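Local structure of putative Vgr protein (Escherichia coli, 3WIT) at residues I46-Q49 / V55-L58; K28-A33 / I39-D44. The protein is a VgrG-family component of the type VI secretion system whose C-terminal trimeric beta-helix, the part described here, probably forms part of the membrane-puncturing spike. All blocks are in the same frame, centred on the assembly; numbering follows the deposited sequence.

Contact 1 of 2, residues I46-Q49 / V55-L58; sequences IQLQ and VIRL
Gln47 and Arg57 face each other on the outer side of the sheet as a non-hydrogen-bonded pair, and their flat ends meet at a slant. The amide and guanidinium planes stand 54° apart, with OE1 of Gln47 over one face of the guanidinium, 3.2 Å from Arg57 NH1; the angle is too poor for a hydrogen bond. The bend of Arg57 at chi2 (100°) brings its CD against the same oxygen, and a further bend at chi3 turns the guanidinium so that this oxygen lies over its face. Gln47, with CG anti to the backbone N (chi1 -177°), runs out over Val55, whose CG1 lies 3.9 Å from Gln47 CG. The amide nitrogen of Gln47 turns along its own strand instead: Gln47 NE2 donates to Gln49 OE1 at 2.9 Å, arriving well above that carbonyl's plane. The two strands form one antiparallel hairpin of the VgrG beta-helix, in which three chains wind about a common axis and turn their aliphatic residues inward. On that inner face Ile46, Leu48, Ile56 and Leu58 are buried. Leu48 reaches obliquely across to Leu58, the two CD1 atoms 4.0 Å apart, and the same Leu48 methyl lies 4.2 Å from CB of Ile56. Leu48 also packs on Leu48 of the second subunit and Leu58 of the third. Paired backbone bonds link Ile46 with Leu58 and Leu48 with Ile56.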
loop_
_atom_site.group_PDB
_atom_site.type_symbol
_atom_site.label_atom_id
_atom_site.label_comp_id
_atom_site.label_asym_id
_atom_site.label_seq_id
_atom_site.Cartn_x
_atom_site.Cartn_y
_atom_site.Cartn_z
ATOM N N ILE A 46 0.948 9.399 -1.236
ATOM C CA ILE A 46 1.587 8.264 -0.593
ATOM C C ILE A 46 2.449 7.569 -1.627
ATOM O O ILE A 46 2.037 7.387 -2.777
ATOM C CB ILE A 46 0.534 7.273 -0.058
ATOM C CG1 ILE A 46 -0.387 7.982 0.943
ATOM C CG2 ILE A 46 1.222 6.012 0.518
ATOM C CD1 ILE A 46 -1.556 7.093 1.517
ATOM N N GLN A 47 3.669 7.223 -1.248
ATOM C CA GLN A 47 4.495 6.408 -2.151
ATOM C C GLN A 47 5.025 5.184 -1.419
ATOM O O GLN A 47 5.534 5.299 -0.306
ATOM C CB GLN A 47 5.645 7.235 -2.698
ATOM C CG GLN A 47 6.504 6.477 -3.691
ATOM C CD GLN A 47 7.189 7.406 -4.634
ATOM O OE1 GLN A 47 6.559 8.270 -5.233
ATOM N NE2 GLN A 47 8.497 7.267 -4.750
ATOM N N LEU A 48 4.888 4.017 -2.050
ATOM C CA LEU A 48 5.459 2.781 -1.568
ATOM C C LEU A 48 6.439 2.329 -2.627
ATOM O O LEU A 48 6.093 2.293 -3.815
ATOM C CB LEU A 48 4.359 1.729 -1.379
ATOM C CG LEU A 48 3.126 2.079 -0.519
ATOM C CD1 LEU A 48 1.969 2.646 -1.333
ATOM C CD2 LEU A 48 2.628 0.836 0.231
ATOM N N GLN A 49 7.665 1.993 -2.226
ATOM C CA GLN A 49 8.654 1.574 -3.207
ATOM C C GLN A 49 9.659 0.633 -2.637
ATOM O O GLN A 49 9.931 0.628 -1.427
ATOM C CB GLN A 49 9.406 2.762 -3.788
ATOM C CG GLN A 49 10.102 3.585 -2.763
ATOM C CD GLN A 49 10.651 4.856 -3.370
ATOM O OE1 GLN A 49 10.338 5.958 -2.916
ATOM N NE2 GLN A 49 11.453 4.712 -4.427
ATOM N N VAL A 55 7.315 0.692 -7.774
ATOM C CA VAL A 55 6.688 1.845 -7.096
ATOM C C VAL A 55 5.178 1.868 -7.214
ATOM O O VAL A 55 4.642 1.687 -8.304
ATOM C CB VAL A 55 7.137 3.195 -7.712
ATOM C CG1 VAL A 55 6.521 4.347 -6.931
ATOM C CG2 VAL A 55 8.643 3.344 -7.760
ATOM N N ILE A 56 4.485 2.083 -6.102
ATOM C CA ILE A 56 3.079 2.459 -6.151
ATOM C C ILE A 56 2.965 3.871 -5.604
ATOM O O ILE A 56 3.376 4.140 -4.473
ATOM C CB ILE A 56 2.209 1.520 -5.326
ATOM C CG1 ILE A 56 2.288 0.113 -5.912
ATOM C CG2 ILE A 56 0.747 2.025 -5.285
ATOM C CD1 ILE A 56 1.602 -0.931 -5.084
ATOM N N ARG A 57 2.445 4.779 -6.418
ATOM C CA ARG A 57 2.236 6.146 -5.980
ATOM C C ARG A 57 0.748 6.498 -6.023
ATOM O O ARG A 57 0.060 6.244 -7.019
ATOM C CB ARG A 57 3.013 7.098 -6.878
ATOM C CG ARG A 57 2.577 8.522 -6.672
ATOM C CD ARG A 57 3.532 9.284 -5.786
ATOM N NE ARG A 57 4.098 10.410 -6.523
ATOM C CZ ARG A 57 4.915 10.285 -7.568
ATOM N NH1 ARG A 57 5.271 9.074 -8.002
ATOM N NH2 ARG A 57 5.377 11.374 -8.185
ATOM N N LEU A 58 0.261 7.089 -4.944
ATOM C CA LEU A 58 -1.107 7.574 -4.869
ATOM C C LEU A 58 -1.076 9.082 -4.707
ATOM O O LEU A 58 -0.336 9.607 -3.847
ATOM C CB LEU A 58 -1.794 6.957 -3.641
ATOM C CG LEU A 58 -2.116 5.456 -3.618
ATOM C CD1 LEU A 58 -0.914 4.613 -3.268
ATOM C CD2 LEU A 58 -3.234 5.226 -2.588
#

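Contact 2 of 2, residues K28-A33 / I39-D44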
loop_
_atom_site.group_PDB
_atom_site.type_symbol
_atom_site.label_atom_id
_atom_site.label_comp_id
_atom_site.label_asym_id
_atom_site.label_seq_id
_atom_site.Cartn_x
_atom_site.Cartn_y
_atom_site.Cartn_z
ATOM N N LYS A 28 5.838 18.294 6.747
ATOM C CA LYS A 28 4.792 17.373 7.219
ATOM C C LYS A 28 5.012 16.069 6.491
ATOM O O LYS A 28 4.756 15.959 5.288
ATOM C CB LYS A 28 3.392 17.848 6.840
ATOM C CG LYS A 28 2.968 19.206 7.361
ATOM C CD LYS A 28 1.497 19.427 6.979
ATOM C CE LYS A 28 0.880 20.633 7.657
ATOM N NZ LYS A 28 -0.605 20.519 7.636
ATOM N N GLU A 29 5.475 15.046 7.194
ATOM C CA GLU A 29 5.823 13.830 6.487
ATOM C C GLU A 29 5.803 12.692 7.474
ATOM O O GLU A 29 6.133 12.914 8.641
ATOM C CB GLU A 29 7.226 13.999 5.929
ATOM C CG GLU A 29 7.751 12.806 5.182
ATOM C CD GLU A 29 9.024 13.147 4.410
ATOM O OE1 GLU A 29 9.544 12.264 3.676
ATOM O OE2 GLU A 29 9.493 14.307 4.545
ATOM N N ILE A 30 5.405 11.508 7.020
ATOM C CA ILE A 30 5.618 10.277 7.798
ATOM C C ILE A 30 6.455 9.391 6.887
ATOM O O ILE A 30 6.154 9.284 5.686
ATOM C CB ILE A 30 4.294 9.571 8.080
ATOM C CG1 ILE A 30 3.506 10.343 9.116
ATOM C CG2 ILE A 30 4.544 8.110 8.573
ATOM C CD1 ILE A 30 2.033 9.938 9.198
HETATM N N MSE A 31 7.523 8.797 7.414
HETATM C CA MSE A 31 8.365 7.907 6.606
HETATM C C MSE A 31 8.632 6.588 7.334
HETATM O O MSE A 31 8.991 6.591 8.513
HETATM C CB MSE A 31 9.699 8.603 6.300
HETATM C CG MSE A 31 10.795 7.681 5.817
HETATM SE SE MSE A 31 10.506 7.276 3.953
HETATM C CE MSE A 31 11.276 8.901 3.223
ATOM N N LEU A 32 8.479 5.469 6.633
ATOM C CA LEU A 32 8.867 4.165 7.169
ATOM C C LEU A 32 9.848 3.595 6.155
ATOM O O LEU A 32 9.502 3.433 4.995
ATOM C CB LEU A 32 7.671 3.238 7.231
ATOM C CG LEU A 32 6.484 3.711 8.060
ATOM C CD1 LEU A 32 5.335 2.702 7.971
ATOM C CD2 LEU A 32 6.987 3.853 9.469
ATOM N N ALA A 33 11.058 3.286 6.578
ATOM C CA ALA A 33 12.065 2.793 5.656
ATOM C C ALA A 33 12.918 1.672 6.272
ATOM O O ALA A 33 13.374 1.762 7.419
ATOM C CB ALA A 33 12.948 3.951 5.201
ATOM N N ILE A 39 7.858 3.474 2.670
ATOM C CA ILE A 39 6.526 4.041 2.536
ATOM C C ILE A 39 6.606 5.482 3.059
ATOM O O ILE A 39 7.109 5.721 4.174
ATOM C CB ILE A 39 5.469 3.275 3.341
ATOM C CG1 ILE A 39 5.264 1.876 2.778
ATOM C CG2 ILE A 39 4.122 4.018 3.283
ATOM C CD1 ILE A 39 4.375 0.970 3.669
ATOM N N ALA A 40 6.172 6.449 2.249
ATOM C CA ALA A 40 6.184 7.862 2.665
ATOM C C ALA A 40 4.815 8.481 2.470
ATOM O O ALA A 40 4.152 8.231 1.457
ATOM C CB ALA A 40 7.211 8.651 1.865
ATOM N N LEU A 41 4.387 9.282 3.440
ATOM C CA LEU A 41 3.149 10.036 3.304
ATOM C C LEU A 41 3.474 11.510 3.414
ATOM O O LEU A 41 4.210 11.933 4.327
ATOM C CB LEU A 41 2.147 9.644 4.404
ATOM C CG LEU A 41 1.674 8.194 4.532
ATOM C CD1 LEU A 41 2.590 7.372 5.411
ATOM C CD2 LEU A 41 0.255 8.214 5.127
ATOM N N THR A 42 2.931 12.308 2.491
ATOM C CA THR A 42 3.130 13.747 2.518
ATOM C C THR A 42 1.788 14.407 2.148
ATOM O O THR A 42 0.834 13.716 1.815
ATOM C CB THR A 42 4.191 14.162 1.482
ATOM O OG1 THR A 42 3.803 13.685 0.178
ATOM C CG2 THR A 42 5.569 13.607 1.855
ATOM N N PRO A 43 1.722 15.734 2.162
ATOM C CA PRO A 43 0.446 16.296 1.727
ATOM C C PRO A 43 0.140 15.983 0.245
ATOM O O PRO A 43 -1.004 16.103 -0.161
ATOM C CB PRO A 43 0.658 17.774 1.945
ATOM C CG PRO A 43 1.633 17.840 3.047
ATOM C CD PRO A 43 2.603 16.782 2.694
ATOM N N ASP A 44 1.154 15.596 -0.534
ATOM C CA ASP A 44 0.965 15.308 -1.957
ATOM C C ASP A 44 0.477 13.905 -2.217
ATOM O O ASP A 44 -0.039 13.615 -3.309
ATOM C CB ASP A 44 2.270 15.465 -2.698
ATOM C CG ASP A 44 2.566 16.896 -3.045
ATOM O OD1 ASP A 44 1.691 17.780 -2.851
ATOM O OD2 ASP A 44 3.684 17.131 -3.542
#
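Leu41 lies beside Ile30 with both side chains pointing the same way, into the interior. CD1 of Leu41 rests against the CB-CG2 bond of Ile30, 3.8 Å from Ile30 CG2 and nearly as close to Ile30 CB. The match depends on rotation about the first bond of Ile30: CG1 sits beside the backbone N (chi1 -73°), leaving the CG2 branch to meet the leucine. In the backbone the two residues exchange hydrogen bonds, Leu41 N to Ile30 O spanning 2.9 Å.

Ile39 loses the most surface of any residue in the contact, although its side chain comes no nearer than 4.4 Å to the opposite segment. It is paired with Leu32 through two backbone bonds, one of them Leu32 N to Ile39 O at 2.8 Å, and the nearest side-chain atoms, Leu32 CB and Ile39 CB, remain 4.5 Å apart. Ile30, Leu32, Ile39 and Leu41 make up an inward-facing aliphatic patch of two cross-strand pairs, as expected in a triple-stranded beta-helix, where strands from three chains enclose one hydrophobic core. Leu32 packs on Ile30 of the third subunit and Ile39 on Ile46 of that subunit, while Ile30 meets Ala33 of the second.

The outer face is more mixed. In selenomethionine Met31 the bend at chi2 (79°) brings SE to 4.1 Å from Ala40 CB, and Glu29 lays its CG alongside Thr42 CG2. Where the strand 39-42 ends, Pro43 takes over: its CD rests 3.5 Å from Lys28 O, and its CG touches Lys28 CB. The extended lysine chain then leads away, its NZ forming a salt bridge with Glu35 of the second subunit.

How the contacts relate
Followed from the N terminus, the chain first forms contact 2, where strand 28-34 turns back into strand 37-42 and closes a short hairpin. A second turn, made by Pro43 and Asp44, leads into strand 45-50, and contact 1 then closes the next hairpin with strand 54-59. The two contacts therefore stand in series, neither nested nor crossed, their centres about 10 Å apart. Strands 37-42 and 45-50 join them as sheet neighbours: Gln47 O lies 2.9 Å from Ala40 N, a probable hydrogen bond, and Leu48 packs on Ile39. Together they make a continuous antiparallel meander, flanked by strands 2-8 and 62-66, and both touch the second subunit.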